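Local coordinates for uncharacterized protein (Gallus gallus, PDB 3WXB) that reduces carbonyl compounds with NADPH or NADH as the hydride donor and belongs to the short-chain dehydrogenase/reductase family, at residues E135-T138 with T139-A143; P144-L147 with S148-F151; D126-L130 with K131-E135; N206-T209 with R210-M214. All coordinates share one frame; numbering follows the deposited sequence.

Contact 1 of 4, residues E135-T138 with T139-A143; sequences EVYT and TNTIA
Between Y137 and I142 the backbone of helix 130-160 changes its step: a pi-type turn widens the alpha-helix at 139-142. T139 N and N140 N still reach four residues back, the latter holding V136 O at 2.8 Å. Y137 O then takes two donors, T141 N at 2.9 Å and I142 N at 3.0 Å; the first is tilted 32° from the carbonyl plane, whereas the second lies in it. From there the pattern shifts to five residues, and A143 N bonds to T138 O. The turn lies on the coenzyme side of the short-chain dehydrogenase/reductase Rossmann fold: T139 touches NADPH, and the N140 amide gives its N-H groups to I119 O and S201 OG, close to Y198.

The side chains on the other flank build the dimer face. Y137 lays its ring over the next turn, CG being turned opposite the backbone N (chi1 -165°), and T141 CB makes a CH-pi contact over one face, 3.9 Å from the Y137 ring centroid. T141 OG1 bonds to S201 O. Across the interface the ring stacks with Y137 of the second subunit. Replacing Y137 by an alanine would probably open a gap above T141 and deprive the partner's tyrosine of its stack. I142 crosses the Y137 side chain at about a right angle, its CG1 lying 3.7 Å from Y137 CE1, and its CD1 ends 3.9 Å from T138 CB.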
ATOM      1  N   GLU A 135      -3.526  10.423   6.261  1.00 28.08           N
ATOM      2  CA  GLU A 135      -4.211   9.971   7.459  1.00 29.06           C
ATOM      3  C   GLU A 135      -4.744   8.518   7.372  1.00 26.73           C
ATOM      4  O   GLU A 135      -4.729   7.777   8.366  1.00 25.90           O
ATOM      5  CB  GLU A 135      -5.348  10.917   7.833  1.00 29.31           C
ATOM      6  CG  GLU A 135      -4.738  12.255   8.422  1.00 33.35           C
ATOM      7  CD  GLU A 135      -5.778  13.290   8.771  1.00 34.38           C
ATOM      8  OE1 GLU A 135      -6.954  13.107   8.441  1.00 35.65           O
ATOM      9  OE2 GLU A 135      -5.380  14.301   9.397  1.00 38.40           O
ATOM     10  N   VAL A 136      -5.279   8.184   6.218  1.00 26.11           N
ATOM     11  CA  VAL A 136      -5.894   6.861   5.985  1.00 26.13           C
ATOM     12  C   VAL A 136      -4.765   5.835   5.978  1.00 24.26           C
ATOM     13  O   VAL A 136      -4.884   4.757   6.563  1.00 24.71           O
ATOM     14  CB  VAL A 136      -6.722   6.819   4.643  1.00 25.50           C
ATOM     15  CG1 VAL A 136      -7.300   5.373   4.360  1.00 25.39           C
ATOM     16  CG2 VAL A 136      -7.953   7.800   4.711  1.00 23.07           C
ATOM     17  N   TYR A 137      -3.630   6.208   5.405  1.00 23.57           N
ATOM     18  CA  TYR A 137      -2.414   5.375   5.483  1.00 25.99           C
ATOM     19  C   TYR A 137      -1.881   5.148   6.899  1.00 30.39           C
ATOM     20  O   TYR A 137      -1.507   4.005   7.301  1.00 23.53           O
ATOM     21  CB  TYR A 137      -1.299   5.978   4.680  1.00 19.84           C
ATOM     22  CG  TYR A 137      -0.129   5.050   4.404  1.00 21.60           C
ATOM     23  CD1 TYR A 137       1.144   5.294   4.961  1.00 20.98           C
ATOM     24  CD2 TYR A 137      -0.304   3.905   3.576  1.00 24.24           C
ATOM     25  CE1 TYR A 137       2.237   4.449   4.701  1.00 20.45           C
ATOM     26  CE2 TYR A 137       0.754   3.068   3.289  1.00 28.66           C
ATOM     27  CZ  TYR A 137       2.009   3.323   3.854  1.00 25.31           C
ATOM     28  OH  TYR A 137       3.030   2.491   3.553  1.00 28.45           O
ATOM     29  N   THR A 138      -1.788   6.233   7.663  1.00 27.12           N
ATOM     30  CA  THR A 138      -1.315   5.995   9.001  1.00 26.73           C
ATOM     31  C   THR A 138      -2.237   5.106   9.847  1.00 21.09           C
ATOM     32  O   THR A 138      -1.757   4.276  10.590  1.00 25.05           O
ATOM     33  CB  THR A 138      -0.676   7.226   9.767  1.00 26.63           C
ATOM     34  OG1 THR A 138      -1.334   7.461  11.008  1.00 35.00           O
ATOM     35  CG2 THR A 138      -0.454   8.373   8.939  1.00 20.65           C
ATOM     36  N   THR A 139      -3.536   5.269   9.728  1.00 22.46           N
ATOM     37  CA  THR A 139      -4.500   4.423  10.454  1.00 24.15           C
ATOM     38  C   THR A 139      -4.554   2.937   9.925  1.00 27.61           C
ATOM     39  O   THR A 139      -4.605   1.969  10.712  1.00 24.00           O
ATOM     40  CB  THR A 139      -5.926   4.967  10.278  1.00 27.13           C
ATOM     41  OG1 THR A 139      -5.973   6.328  10.753  1.00 32.51           O
ATOM     42  CG2 THR A 139      -6.950   4.138  11.047  1.00 25.85           C
ATOM     43  N   ASN A 140      -4.583   2.799   8.605  1.00 23.02           N
ATOM     44  CA  ASN A 140      -4.799   1.473   7.982  1.00 21.83           C
ATOM     45  C   ASN A 140      -3.562   0.658   7.791  1.00 21.98           C
ATOM     46  O   ASN A 140      -3.619  -0.580   7.644  1.00 23.08           O
ATOM     47  CB  ASN A 140      -5.549   1.641   6.643  1.00 20.53           C
ATOM     48  CG  ASN A 140      -6.989   2.065   6.840  1.00 21.77           C
ATOM     49  OD1 ASN A 140      -7.448   2.278   7.988  1.00 27.26           O
ATOM     50  ND2 ASN A 140      -7.736   2.179   5.743  1.00 19.75           N
ATOM     51  N   THR A 141      -2.427   1.315   7.722  1.00 24.95           N
ATOM     52  CA  THR A 141      -1.198   0.612   7.340  1.00 22.25           C
ATOM     53  C   THR A 141      -0.118   0.774   8.346  1.00 26.77           C
ATOM     54  O   THR A 141       0.464  -0.214   8.802  1.00 22.09           O
ATOM     55  CB  THR A 141      -0.647   1.081   5.943  1.00 19.66           C
ATOM     56  OG1 THR A 141      -1.712   1.122   4.985  1.00 21.83           O
ATOM     57  CG2 THR A 141       0.482   0.142   5.465  1.00 26.01           C
ATOM     58  N   ILE A 142       0.181   2.024   8.734  1.00 22.63           N
ATOM     59  CA  ILE A 142       1.285   2.199   9.684  1.00 23.02           C
ATOM     60  C   ILE A 142       0.893   1.668  11.090  1.00 21.15           C
ATOM     61  O   ILE A 142       1.716   1.039  11.752  1.00 24.47           O
ATOM     62  CB  ILE A 142       1.749   3.714   9.798  1.00 23.72           C
ATOM     63  CG1 ILE A 142       2.238   4.232   8.435  1.00 24.29           C
ATOM     64  CG2 ILE A 142       2.832   3.882  10.913  1.00 21.73           C
ATOM     65  CD1 ILE A 142       2.660   5.815   8.401  1.00 22.79           C
ATOM     66  N   ALA A 143      -0.325   1.926  11.538  1.00 21.22           N
ATOM     67  CA  ALA A 143      -0.728   1.484  12.875  1.00 24.27           C
ATOM     68  C   ALA A 143      -0.642  -0.084  12.989  1.00 25.40           C
ATOM     69  O   ALA A 143      -0.163  -0.590  13.992  1.00 25.14           O
ATOM     70  CB  ALA A 143      -2.099   1.915  13.164  1.00 20.81           C
TER

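Contact 2 of 4, residues P144-L147 with S148-F151; sequences PLLL and SQAF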
ATOM      1  N   PRO A 144      -1.096  -0.837  11.954  1.00 24.96           N
ATOM      2  CA  PRO A 144      -0.904  -2.324  12.115  1.00 24.37           C
ATOM      3  C   PRO A 144       0.528  -2.679  12.219  1.00 20.63           C
ATOM      4  O   PRO A 144       0.844  -3.557  13.013  1.00 26.96           O
ATOM      5  CB  PRO A 144      -1.541  -2.901  10.825  1.00 22.47           C
ATOM      6  CG  PRO A 144      -2.727  -1.958  10.676  1.00 22.67           C
ATOM      7  CD  PRO A 144      -2.073  -0.576  10.891  1.00 22.73           C
ATOM      8  N   LEU A 145       1.416  -1.989  11.483  1.00 20.91           N
ATOM      9  CA  LEU A 145       2.834  -2.230  11.644  1.00 25.38           C
ATOM     10  C   LEU A 145       3.338  -1.978  13.094  1.00 28.99           C
ATOM     11  O   LEU A 145       4.059  -2.800  13.700  1.00 24.78           O
ATOM     12  CB  LEU A 145       3.641  -1.398  10.637  1.00 22.96           C
ATOM     13  CG  LEU A 145       5.099  -1.308  10.960  1.00 28.48           C
ATOM     14  CD1 LEU A 145       5.837  -2.609  10.529  1.00 29.73           C
ATOM     15  CD2 LEU A 145       5.731  -0.074  10.304  1.00 37.47           C
ATOM     16  N   LEU A 146       3.013  -0.793  13.613  1.00 25.93           N
ATOM     17  CA  LEU A 146       3.494  -0.333  14.919  1.00 27.98           C
ATOM     18  C   LEU A 146       2.949  -1.182  16.052  1.00 25.12           C
ATOM     19  O   LEU A 146       3.679  -1.509  17.006  1.00 26.27           O
ATOM     20  CB  LEU A 146       3.027   1.119  15.147  1.00 32.21           C
ATOM     21  CG  LEU A 146       3.923   2.281  14.708  1.00 38.07           C
ATOM     22  CD1 LEU A 146       4.931   2.015  13.680  1.00 39.08           C
ATOM     23  CD2 LEU A 146       3.118   3.552  14.418  1.00 37.32           C
ATOM     24  N   LEU A 147       1.694  -1.549  15.924  1.00 26.30           N
ATOM     25  CA  LEU A 147       1.042  -2.436  16.901  1.00 25.34           C
ATOM     26  C   LEU A 147       1.724  -3.832  16.906  1.00 30.33           C
ATOM     27  O   LEU A 147       2.017  -4.390  17.970  1.00 26.39           O
ATOM     28  CB  LEU A 147      -0.432  -2.531  16.614  1.00 27.06           C
ATOM     29  CG  LEU A 147      -1.218  -1.293  17.081  1.00 29.09           C
ATOM     30  CD1 LEU A 147      -2.545  -1.154  16.322  1.00 30.06           C
ATOM     31  CD2 LEU A 147      -1.522  -1.372  18.637  1.00 29.05           C
ATOM     32  N   SER A 148       1.975  -4.365  15.713  1.00 26.23           N
ATOM     33  CA  SER A 148       2.720  -5.611  15.567  1.00 27.68           C
ATOM     34  C   SER A 148       4.105  -5.512  16.229  1.00 28.76           C
ATOM     35  O   SER A 148       4.504  -6.424  16.996  1.00 28.19           O
ATOM     36  CB  SER A 148       2.790  -6.030  14.078  1.00 26.03           C
ATOM     37  OG  SER A 148       1.464  -6.266  13.638  1.00 22.87           O
ATOM     38  N   GLN A 149       4.824  -4.412  15.980  1.00 24.61           N
ATOM     39  CA  GLN A 149       6.139  -4.232  16.616  1.00 28.03           C
ATOM     40  C   GLN A 149       5.979  -4.220  18.148  1.00 31.71           C
ATOM     41  O   GLN A 149       6.764  -4.843  18.859  1.00 31.28           O
ATOM     42  CB  GLN A 149       6.813  -2.927  16.210  1.00 33.31           C
ATOM     43  CG  GLN A 149       7.486  -2.914  14.861  1.00 34.60           C
ATOM     44  CD  GLN A 149       7.850  -1.472  14.436  1.00 35.49           C
ATOM     45  OE1 GLN A 149       7.329  -0.516  14.981  1.00 34.13           O
ATOM     46  NE2 GLN A 149       8.715  -1.345  13.436  1.00 27.93           N
ATOM     47  N   ALA A 150       4.981  -3.494  18.649  1.00 28.11           N
ATOM     48  CA  ALA A 150       4.842  -3.323  20.092  1.00 29.92           C
ATOM     49  C   ALA A 150       4.378  -4.630  20.779  1.00 30.18           C
ATOM     50  O   ALA A 150       4.738  -4.905  21.935  1.00 29.40           O
ATOM     51  CB  ALA A 150       3.891  -2.154  20.399  1.00 31.23           C
ATOM     52  N   PHE A 151       3.594  -5.455  20.070  1.00 26.39           N
ATOM     53  CA  PHE A 151       3.163  -6.705  20.643  1.00 26.55           C
ATOM     54  C   PHE A 151       4.134  -7.878  20.322  1.00 30.81           C
ATOM     55  O   PHE A 151       3.961  -9.000  20.826  1.00 31.94           O
ATOM     56  CB  PHE A 151       1.681  -6.982  20.294  1.00 26.90           C
ATOM     57  CG  PHE A 151       0.748  -6.150  21.089  1.00 29.31           C
ATOM     58  CD1 PHE A 151       0.426  -6.505  22.412  1.00 29.17           C
ATOM     59  CD2 PHE A 151       0.265  -4.943  20.593  1.00 32.72           C
ATOM     60  CE1 PHE A 151      -0.435  -5.704  23.183  1.00 29.99           C
ATOM     61  CE2 PHE A 151      -0.560  -4.136  21.341  1.00 28.76           C
ATOM     62  CZ  PHE A 151      -0.906  -4.494  22.644  1.00 32.69           C
TER
HETATM   63  O   HOH W   1       5.488   0.335  17.788  1.00 39.11           O
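P144 O receives S148 N at 3.0 Å, and S148 OG, folded back beside its own backbone N (chi1 -63°), lies 2.8 Å from the same P144 O; the side chain of Q212 on helix 196-216 lies nearby. The helix is kinked here because P144 has no N-H to offer the preceding turn, and regular four-residue bonds resume after it, with F151 N closing on L147 O at 2.8 Å.

Q149 carries the polar edge. Extended beyond CG, its chain runs back along the helix until OE1 sits 3.7 Å from L146 CD1. A water donates to L146 O at 2.7 Å and, in a weak bond, to Q149 OE1, while Q149 NE2 bonds to I125 O and E128 O of the second subunit.

On the buried flank L147 and F151 point the same way, side by side. L147 CD2 meets the phenyl ring edge-on and in its plane, 4.0 Å from F151 CE2, and L147 O also lies near that plane, 3.2 Å from F151 CD2.

Helix 91-105 packs on L146, A150 and F151. Strand 112-115 lies against P144, L147 and S148, while helix 196-216 meets P144 and L145, so residues 144-151 lie against the sheet with these helices as neighbours, and L145, L146 and Q149 face the second subunit.

Contact 3 of 4, residues D126-L130 with K131-E135; sequences DNETL and KDMSE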
ATOM      1  N   ASP A 126     -10.231  13.108  -8.042  1.00 31.18           N
ATOM      2  CA  ASP A 126      -9.992  14.533  -8.287  1.00 33.09           C
ATOM      3  C   ASP A 126      -9.886  15.273  -6.999  1.00 33.78           C
ATOM      4  O   ASP A 126      -9.189  16.283  -6.926  1.00 34.67           O
ATOM      5  CB  ASP A 126     -11.122  15.158  -9.112  1.00 32.07           C
ATOM      6  CG  ASP A 126     -11.002  14.837 -10.563  1.00 37.11           C
ATOM      7  OD1 ASP A 126     -10.023  14.204 -11.002  1.00 34.52           O
ATOM      8  OD2 ASP A 126     -11.908  15.229 -11.297  1.00 41.74           O
ATOM      9  N   ASN A 127     -10.540  14.791  -5.959  1.00 30.36           N
ATOM     10  CA  ASN A 127     -10.433  15.558  -4.755  1.00 34.80           C
ATOM     11  C   ASN A 127      -9.781  14.827  -3.596  1.00 36.45           C
ATOM     12  O   ASN A 127      -9.906  15.251  -2.450  1.00 34.95           O
ATOM     13  CB  ASN A 127     -11.760  16.208  -4.401  1.00 40.16           C
ATOM     14  CG  ASN A 127     -12.834  15.240  -4.329  1.00 46.61           C
ATOM     15  OD1 ASN A 127     -12.669  14.207  -3.680  1.00 53.22           O
ATOM     16  ND2 ASN A 127     -13.953  15.509  -5.010  1.00 44.17           N
ATOM     17  N   GLU A 128      -9.052  13.740  -3.917  1.00 33.15           N
ATOM     18  CA  GLU A 128      -8.137  13.141  -2.979  1.00 32.20           C
ATOM     19  C   GLU A 128      -7.138  14.182  -2.478  1.00 32.36           C
ATOM     20  O   GLU A 128      -6.738  15.063  -3.252  1.00 34.05           O
ATOM     21  CB  GLU A 128      -7.433  11.991  -3.731  1.00 35.41           C
ATOM     22  CG  GLU A 128      -6.923  10.860  -2.868  1.00 36.64           C
ATOM     23  CD  GLU A 128      -7.808  10.432  -1.676  1.00 33.31           C
ATOM     24  OE1 GLU A 128      -7.605  10.980  -0.595  1.00 29.01           O
ATOM     25  OE2 GLU A 128      -8.598   9.466  -1.813  1.00 29.06           O
ATOM     26  N   THR A 129      -6.745  14.147  -1.199  1.00 33.74           N
ATOM     27  CA  THR A 129      -5.761  15.130  -0.711  1.00 30.78           C
ATOM     28  C   THR A 129      -4.517  14.540  -0.056  1.00 34.48           C
ATOM     29  O   THR A 129      -4.517  13.379   0.376  1.00 34.06           O
ATOM     30  CB  THR A 129      -6.376  16.141   0.290  1.00 33.91           C
ATOM     31  OG1 THR A 129      -6.737  15.468   1.503  1.00 37.08           O
ATOM     32  CG2 THR A 129      -7.581  16.842  -0.309  1.00 33.00           C
ATOM     33  N   LEU A 130      -3.459  15.315   0.096  1.00 31.11           N
ATOM     34  CA  LEU A 130      -2.316  14.905   0.889  1.00 32.90           C
ATOM     35  C   LEU A 130      -2.746  14.479   2.287  1.00 37.26           C
ATOM     36  O   LEU A 130      -2.457  13.412   2.695  1.00 28.39           O
ATOM     37  CB  LEU A 130      -1.251  15.991   0.959  1.00 36.26           C
ATOM     38  CG  LEU A 130       0.065  15.883   1.725  1.00 36.31           C
ATOM     39  CD1 LEU A 130      -0.075  15.343   3.034  1.00 42.35           C
ATOM     40  CD2 LEU A 130       1.125  15.255   1.050  1.00 40.92           C
ATOM     41  N   LYS A 131      -3.488  15.327   2.975  1.00 31.09           N
ATOM     42  CA  LYS A 131      -4.023  15.030   4.305  1.00 32.17           C
ATOM     43  C   LYS A 131      -4.837  13.709   4.361  1.00 30.91           C
ATOM     44  O   LYS A 131      -4.643  12.895   5.277  1.00 29.71           O
ATOM     45  CB  LYS A 131      -4.951  16.172   4.778  1.00 37.68           C
ATOM     46  CG  LYS A 131      -5.611  15.902   6.149  1.00 39.62           C
ATOM     47  CD  LYS A 131      -6.585  17.037   6.581  1.00 44.39           C
ATOM     48  CE  LYS A 131      -7.170  16.759   7.987  1.00 47.60           C
ATOM     49  NZ  LYS A 131      -8.405  15.926   7.796  1.00 56.66           N
ATOM     50  N   ASP A 132      -5.778  13.540   3.442  1.00 29.72           N
ATOM     51  CA  ASP A 132      -6.617  12.330   3.444  1.00 29.56           C
ATOM     52  C   ASP A 132      -5.788  11.091   3.100  1.00 31.94           C
ATOM     53  O   ASP A 132      -5.874  10.090   3.814  1.00 29.89           O
ATOM     54  CB  ASP A 132      -7.844  12.472   2.555  1.00 35.14           C
ATOM     55  CG  ASP A 132      -8.825  13.525   3.097  1.00 45.64           C
ATOM     56  OD1 ASP A 132      -9.206  13.400   4.289  1.00 44.36           O
ATOM     57  OD2 ASP A 132      -9.128  14.518   2.371  1.00 44.01           O
ATOM     58  N   MET A 133      -4.911  11.191   2.103  1.00 28.34           N
ATOM     59  CA  MET A 133      -4.016  10.041   1.765  1.00 30.37           C
ATOM     60  C   MET A 133      -3.129   9.637   2.935  1.00 30.27           C
ATOM     61  O   MET A 133      -2.974   8.449   3.270  1.00 24.16           O
ATOM     62  CB  MET A 133      -3.149  10.317   0.554  1.00 24.19           C
ATOM     63  CG  MET A 133      -3.937  10.441  -0.697  1.00 27.16           C
ATOM     64  SD  MET A 133      -4.398   8.867  -1.490  1.00 31.34           S
ATOM     65  CE  MET A 133      -2.769   8.320  -1.984  1.00 26.77           C
ATOM     66  N   SER A 134      -2.499  10.627   3.552  1.00 25.26           N
ATOM     67  CA  SER A 134      -1.651  10.390   4.676  1.00 24.99           C
ATOM     68  C   SER A 134      -2.364   9.884   5.950  1.00 25.29           C
ATOM     69  O   SER A 134      -1.881   8.952   6.667  1.00 29.32           O
ATOM     70  CB  SER A 134      -0.805  11.666   4.911  1.00 28.19           C
ATOM     71  OG  SER A 134       0.215  11.383   5.849  1.00 37.73           O
ATOM     72  N   GLU A 135      -3.526  10.423   6.261  1.00 28.08           N
ATOM     73  CA  GLU A 135      -4.211   9.971   7.459  1.00 29.06           C
ATOM     74  C   GLU A 135      -4.744   8.518   7.372  1.00 26.73           C
ATOM     75  O   GLU A 135      -4.729   7.777   8.366  1.00 25.90           O
ATOM     76  CB  GLU A 135      -5.348  10.917   7.833  1.00 29.31           C
ATOM     77  CG  GLU A 135      -4.738  12.255   8.422  1.00 33.35           C
ATOM     78  CD  GLU A 135      -5.778  13.290   8.771  1.00 34.38           C
ATOM     79  OE1 GLU A 135      -6.954  13.107   8.441  1.00 35.65           O
ATOM     80  OE2 GLU A 135      -5.380  14.301   9.397  1.00 38.40           O
TER
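T129 OG1 stands above the carboxylate plane of D132, 52° out of it, and gives its proton to OD2 at 2.7 Å. The other oxygen of that flat group, OD1, forms a salt bridge with R121. Nearby, the carboxylate of E128 is turned 73° from that of D132 and brings OE1 to 3.5 Å from D132 CB; its OE2 accepts from S197 N. In a third carboxylate, K131 NZ makes a salt bridge to E135 OE1 at 3.2 Å, on the syn side but out of the carboxylate plane, and E135 shares R121.

T129 is the N-cap of helix 130-160. With OG1 placed between its backbone N and carbonyl carbon (chi1 67°), the hydroxyl also accepts from D132 N at 2.9 Å, thus donating and accepting at once. A valine here would probably leave D132 N without its cap and OD2 without this hydroxyl donor, fraying the first turn. M133 N bonds to T129 O at 2.8 Å, and the M133 side chain crosses that of E128 at about a right angle, SD 3.5 Å from E128 CG.

This start follows the loop after strand 112-115; E128 and M133 rest on the beginning of helix 196-216, while L130 and M133 pack on I142 of the second subunit.

Contact 4 of 4, residues N206-T209 with R210-M214; sequences NMLT and RCQSM
T209, R210 and Q212 bury the most surface in these two turns, and each does so differently. T209 turns inward: its carbonyl oxygen takes S213 N at 2.8 Å, while OG1, beside its own backbone N (chi1 -57°), bonds to L205 O one turn back and to N176 of the neighbouring strand 173-177. A buried hydroxyl is thereby satisfied by both helix and sheet.

R210 faces outward. Its N-H runs almost straight to N206 O at 171°, its CB rests 3.4 Å from M207 O, and the rest of the chain leads away from the preceding turn, where it packs beside W279. R210 O is gripped twice, by S213 OG at 2.7 Å and by M214 N at 3.2 Å; the serine hydroxyl thus folds back onto its own helix.

Q212 follows L208. Q212 N bonds to L208 O at 2.8 Å, and the two side chains cross with Q212 CG 3.9 Å from L208 CD1. On another flank M207 SD lies 3.7 Å from C211 SG, beside the second subunit, whose L196 packs on C211 and L208.

The helix links strands 173-177 and 222-227 in a beta-alpha-beta crossover of the Rossmann fold. Its earlier turns carry Y198 and K202, which bind NADPH at the spacing of the Tyr-x-x-x-Lys motif of short-chain dehydrogenases/reductases.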
ATOM      1  N   ASN A 206      -1.615  -5.354   2.569  1.00 21.96           N
ATOM      2  CA  ASN A 206      -1.356  -6.711   2.033  1.00 21.83           C
ATOM      3  C   ASN A 206       0.136  -6.939   1.922  1.00 25.38           C
ATOM      4  O   ASN A 206       0.648  -7.991   2.303  1.00 23.37           O
ATOM      5  CB  ASN A 206      -2.077  -6.882   0.726  1.00 19.58           C
ATOM      6  CG  ASN A 206      -3.585  -6.947   0.924  1.00 21.50           C
ATOM      7  OD1 ASN A 206      -4.063  -7.092   2.067  1.00 24.38           O
ATOM      8  ND2 ASN A 206      -4.335  -6.940  -0.165  1.00 20.85           N
ATOM      9  N   MET A 207       0.841  -5.913   1.426  1.00 22.79           N
ATOM     10  CA  MET A 207       2.275  -5.891   1.414  1.00 20.69           C
ATOM     11  C   MET A 207       2.863  -6.074   2.775  1.00 23.42           C
ATOM     12  O   MET A 207       3.803  -6.900   2.947  1.00 21.06           O
ATOM     13  CB  MET A 207       2.854  -4.629   0.687  1.00 20.80           C
ATOM     14  CG  MET A 207       4.407  -4.550   0.764  1.00 21.79           C
ATOM     15  SD  MET A 207       5.303  -6.059   0.082  1.00 24.05           S
ATOM     16  CE  MET A 207       5.254  -5.693  -1.667  1.00 19.48           C
ATOM     17  N   LEU A 208       2.382  -5.286   3.757  1.00 24.13           N
ATOM     18  CA  LEU A 208       2.905  -5.411   5.123  1.00 20.01           C
ATOM     19  C   LEU A 208       2.782  -6.854   5.627  1.00 18.39           C
ATOM     20  O   LEU A 208       3.742  -7.408   6.199  1.00 21.72           O
ATOM     21  CB  LEU A 208       2.158  -4.491   6.074  1.00 23.66           C
ATOM     22  CG  LEU A 208       2.438  -4.636   7.559  1.00 20.72           C
ATOM     23  CD1 LEU A 208       3.998  -4.366   7.899  1.00 21.40           C
ATOM     24  CD2 LEU A 208       1.472  -3.673   8.377  1.00 21.40           C
ATOM     25  N   THR A 209       1.615  -7.426   5.405  1.00 19.20           N
ATOM     26  CA  THR A 209       1.309  -8.783   5.897  1.00 23.16           C
ATOM     27  C   THR A 209       2.303  -9.803   5.291  1.00 24.00           C
ATOM     28  O   THR A 209       2.873 -10.656   6.017  1.00 22.70           O
ATOM     29  CB  THR A 209      -0.101  -9.171   5.525  1.00 25.22           C
ATOM     30  OG1 THR A 209      -1.048  -8.226   6.039  1.00 23.86           O
ATOM     31  CG2 THR A 209      -0.483 -10.557   6.112  1.00 24.85           C
ATOM     32  N   ARG A 210       2.513  -9.705   3.998  1.00 22.81           N
ATOM     33  CA  ARG A 210       3.510 -10.500   3.316  1.00 24.50           C
ATOM     34  C   ARG A 210       4.899 -10.373   3.978  1.00 27.86           C
ATOM     35  O   ARG A 210       5.516 -11.364   4.290  1.00 22.09           O
ATOM     36  CB  ARG A 210       3.563 -10.115   1.840  1.00 27.76           C
ATOM     37  CG  ARG A 210       4.077 -11.152   0.886  1.00 36.19           C
ATOM     38  CD  ARG A 210       3.112 -12.256   0.835  1.00 42.95           C
ATOM     39  NE  ARG A 210       3.109 -13.079  -0.349  1.00 53.45           N
ATOM     40  CZ  ARG A 210       4.164 -13.648  -0.889  1.00 57.74           C
ATOM     41  NH1 ARG A 210       5.354 -13.425  -0.399  1.00 59.62           N
ATOM     42  NH2 ARG A 210       4.037 -14.428  -1.948  1.00 54.64           N
ATOM     43  N   CYS A 211       5.378  -9.141   4.160  1.00 22.60           N
ATOM     44  CA  CYS A 211       6.676  -8.928   4.759  1.00 21.24           C
ATOM     45  C   CYS A 211       6.729  -9.515   6.180  1.00 22.50           C
ATOM     46  O   CYS A 211       7.763 -10.068   6.574  1.00 28.63           O
ATOM     47  CB  CYS A 211       7.080  -7.412   4.814  1.00 20.25           C
ATOM     48  SG  CYS A 211       7.257  -6.742   3.125  1.00 28.84           S
ATOM     49  N   GLN A 212       5.680  -9.296   6.960  1.00 23.54           N
ATOM     50  CA  GLN A 212       5.583  -9.835   8.311  1.00 24.43           C
ATOM     51  C   GLN A 212       5.675 -11.380   8.242  1.00 23.62           C
ATOM     52  O   GLN A 212       6.396 -11.992   9.023  1.00 25.88           O
ATOM     53  CB  GLN A 212       4.262  -9.405   8.941  1.00 24.78           C
ATOM     54  CG  GLN A 212       4.186  -7.924   9.370  1.00 23.74           C
ATOM     55  CD  GLN A 212       2.843  -7.519   9.964  1.00 21.27           C
ATOM     56  OE1 GLN A 212       2.779  -6.776  10.964  1.00 31.97           O
ATOM     57  NE2 GLN A 212       1.809  -7.955   9.389  1.00 21.67           N
ATOM     58  N   SER A 213       4.957 -11.987   7.329  1.00 21.99           N
ATOM     59  CA  SER A 213       5.012 -13.462   7.279  1.00 30.20           C
ATOM     60  C   SER A 213       6.459 -13.941   7.069  1.00 28.91           C
ATOM     61  O   SER A 213       6.920 -14.924   7.703  1.00 29.33           O
ATOM     62  CB  SER A 213       4.087 -14.053   6.197  1.00 27.44           C
ATOM     63  OG  SER A 213       4.675 -13.872   4.895  1.00 33.88           O
ATOM     64  N   MET A 214       7.191 -13.204   6.236  1.00 30.77           N
ATOM     65  CA  MET A 214       8.546 -13.603   5.909  1.00 32.54           C
ATOM     66  C   MET A 214       9.483 -13.357   7.077  1.00 32.16           C
ATOM     67  O   MET A 214      10.235 -14.253   7.429  1.00 34.51           O
ATOM     68  CB  MET A 214       9.065 -12.879   4.651  1.00 27.87           C
ATOM     69  CG  MET A 214       8.334 -13.258   3.406  1.00 38.13           C
ATOM     70  SD  MET A 214       8.949 -14.896   2.865  1.00 40.81           S
ATOM     71  CE  MET A 214      10.603 -14.464   2.307  1.00 38.79           C
TER

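In the fold
Contacts 3, 1 and 2 follow one another from the loop into and along helix 130-160, whereas contact 4 belongs to helix 196-216; the two helices meet, among other places, where L208 touches P144, L145 and T141 O. Contact 3 is the outlying one, its centre about 24 Å from the chain's centre, and relies on charges and a capped helix start. Contacts 1, 2 and 4 are largely buried: contact 1 distorts the backbone beside the coenzyme, contact 2 follows a proline kink into an apolar layer, and contact 4 keeps regular helical bonds. All four also touch the second subunit, consistent with the dimer of many short-chain dehydrogenases/reductases, in which this helix pair forms the interface.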